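Local coordinates for protein 3,4-dihydroxy-2-butanone 4-phosphate synthase (Candida albicans, PDB 2RIU) that catalyses the conversion of D-ribulose 5-phosphate to formate and 3,4-dihydroxy-2-butanone 4-phosphate, a reaction that probably depends on magnesium or manganese, at residues D34-A39 with G162-L167. Numbering follows the deposited sequence.
With 5RP (ribulose-5-phosphate), chain B.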
loop_
_atom_site.group_PDB
_atom_site.type_symbol
_atom_site.label_atom_id
_atom_site.label_comp_id
_atom_site.label_asym_id
_atom_site.label_seq_id
_atom_site.Cartn_x
_atom_site.Cartn_y
_atom_site.Cartn_z
ATOM N N ASP A 34 10.495 8.923 -6.098
ATOM C CA ASP A 34 10.375 7.603 -5.483
ATOM C C ASP A 34 11.609 7.319 -4.647
ATOM O O ASP A 34 12.727 7.616 -5.069
ATOM C CB ASP A 34 10.362 6.517 -6.564
ATOM C CG ASP A 34 8.983 6.153 -7.043
ATOM O OD1 ASP A 34 8.017 6.924 -6.839
ATOM O OD2 ASP A 34 8.881 5.058 -7.647
ATOM N N LEU A 35 11.419 6.681 -3.498
ATOM C CA LEU A 35 12.545 6.050 -2.810
ATOM C C LEU A 35 12.774 4.673 -3.430
ATOM O O LEU A 35 11.818 3.922 -3.635
ATOM C CB LEU A 35 12.250 5.904 -1.322
ATOM C CG LEU A 35 12.361 7.166 -0.464
ATOM C CD1 LEU A 35 11.816 6.883 0.933
ATOM C CD2 LEU A 35 13.814 7.662 -0.405
ATOM N N ILE A 36 14.033 4.354 -3.736
ATOM C CA ILE A 36 14.394 3.039 -4.286
ATOM C C ILE A 36 15.628 2.512 -3.559
ATOM O O ILE A 36 16.592 3.245 -3.364
ATOM C CB ILE A 36 14.710 3.121 -5.810
ATOM C CG1 ILE A 36 13.550 3.771 -6.582
ATOM C CG2 ILE A 36 15.080 1.733 -6.377
ATOM C CD1 ILE A 36 13.672 3.710 -8.103
ATOM N N MET A 37 15.608 1.242 -3.163
ATOM C CA MET A 37 16.822 0.606 -2.653
ATOM C C MET A 37 16.884 -0.852 -3.059
ATOM O O MET A 37 15.917 -1.392 -3.614
ATOM C CB MET A 37 16.958 0.763 -1.131
ATOM C CG MET A 37 15.986 -0.081 -0.297
ATOM S SD MET A 37 16.498 -0.129 1.437
ATOM C CE MET A 37 17.951 -1.172 1.317
ATOM N N ALA A 38 18.023 -1.487 -2.798
ATOM C CA ALA A 38 18.204 -2.886 -3.176
ATOM C C ALA A 38 17.286 -3.789 -2.359
ATOM O O ALA A 38 17.225 -3.672 -1.133
ATOM C CB ALA A 38 19.655 -3.300 -3.006
ATOM N N ALA A 39 16.566 -4.684 -3.036
ATOM C CA ALA A 39 15.629 -5.573 -2.354
ATOM C C ALA A 39 16.321 -6.430 -1.298
ATOM O O ALA A 39 15.786 -6.614 -0.204
ATOM C CB ALA A 39 14.888 -6.458 -3.364
ATOM N N GLY A 162 14.721 -4.824 -6.775
ATOM C CA GLY A 162 14.714 -3.564 -6.024
ATOM C C GLY A 162 13.418 -3.434 -5.258
ATOM O O GLY A 162 12.547 -4.297 -5.363
ATOM N N VAL A 163 13.289 -2.352 -4.493
ATOM C CA VAL A 163 12.056 -2.077 -3.749
ATOM C C VAL A 163 11.810 -0.572 -3.785
ATOM O O VAL A 163 12.738 0.214 -3.604
ATOM C CB VAL A 163 12.093 -2.668 -2.308
ATOM C CG1 VAL A 163 13.298 -2.163 -1.520
ATOM C CG2 VAL A 163 10.778 -2.403 -1.548
ATOM N N ILE A 164 10.563 -0.186 -4.053
ATOM C CA ILE A 164 10.241 1.201 -4.386
ATOM C C ILE A 164 8.929 1.666 -3.771
ATOM O O ILE A 164 8.030 0.863 -3.530
ATOM C CB ILE A 164 10.170 1.421 -5.927
ATOM C CG1 ILE A 164 8.951 0.721 -6.550
ATOM C CG2 ILE A 164 11.464 0.967 -6.612
ATOM C CD1 ILE A 164 8.841 0.903 -8.073
ATOM N N CYS A 165 8.826 2.970 -3.531
ATOM C CA CYS A 165 7.546 3.577 -3.167
ATOM C C CYS A 165 7.622 5.082 -3.355
ATOM O O CYS A 165 8.708 5.663 -3.292
ATOM C CB CYS A 165 7.145 3.234 -1.726
ATOM S SG CYS A 165 5.342 3.242 -1.483
ATOM N N GLU A 166 6.464 5.698 -3.581
ATOM C CA GLU A 166 6.364 7.128 -3.896
ATOM C C GLU A 166 6.392 7.999 -2.652
ATOM O O GLU A 166 5.597 7.791 -1.736
ATOM C CB GLU A 166 5.050 7.412 -4.632
ATOM C CG GLU A 166 4.805 6.595 -5.879
ATOM C CD GLU A 166 3.980 5.335 -5.640
ATOM O OE1 GLU A 166 3.882 4.847 -4.487
ATOM O OE2 GLU A 166 3.433 4.828 -6.635
ATOM N N LEU A 167 7.283 8.988 -2.631
ATOM C CA LEU A 167 7.357 9.934 -1.515
ATOM C C LEU A 167 6.092 10.772 -1.419
ATOM O O LEU A 167 5.575 11.233 -2.442
ATOM C CB LEU A 167 8.576 10.849 -1.676
ATOM C CG LEU A 167 9.917 10.227 -1.299
ATOM C CD1 LEU A 167 11.049 11.071 -1.839
ATOM C CD2 LEU A 167 10.027 10.095 0.214
HETATM C C2 5RP B . 4.997 5.168 -10.863
HETATM C C3 5RP B . 5.863 4.503 -9.818
HETATM C C5 5RP B . 5.386 3.300 -9.047
HETATM O O13 5RP B . 6.341 3.012 -8.017
HETATM C C6 5RP B . 5.149 2.046 -9.903
HETATM O O14 5RP B . 4.838 0.970 -9.011
HETATM C C7 5RP B . 6.326 1.602 -10.774
HETATM O O8 5RP B . 6.657 2.639 -11.691
HETATM P P9 5RP B . 6.784 2.414 -13.275
HETATM O O12 5RP B . 5.386 2.119 -13.767
HETATM O O11 5RP B . 7.749 1.267 -13.476
HETATM O O10 5RP B . 7.347 3.757 -13.676
HETATM O O4 5RP B . 6.967 4.962 -9.587
HETATM O O1 5RP B . 5.191 6.585 -10.761
#
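Cys165 O accepts a hydrogen bond from Leu35 N at 2.9 Å, and the CA-H of Asp34 makes a weaker, strongly bent contact with the same oxygen. With the return bond from Cys165 N to Leu35 O, and a matching pair between Met37 and Val163, this joins strands 34-38 and 162-166 as antiparallel neighbours (169°) in a buried mixed sheet. Asp34, Ile36, Ile164 and Glu166 share the face turned to ribulose-5-phosphate and helix 145-155. There Asp34 OD2 accepts a hydrogen bond from O13 of the sugar phosphate at 3.3 Å and lies 2.7 Å from its O4, while OD1 rests on Glu166 CG. The two carboxylates stand almost perpendicular (88°), with Asp34 OD1 5.0 Å from Glu166 OE2; Glu166 OE1 is hydrogen-bonded to Ser55 OG, and a bend at chi2 (94°) brings OE2 beside C5 of the ligand. On the opposite face Met37 CG lies against Val163 CG1; Leu167, just past the strand, reaches back to cross Leu35 at about a right angle, CD2 meeting CD1. On the substrate side, Ile164 CD1 comes within 3.3 Å of the ligand's O13, whereas CG2 presses tightly on Ile36 CG1 at 3.5 Å.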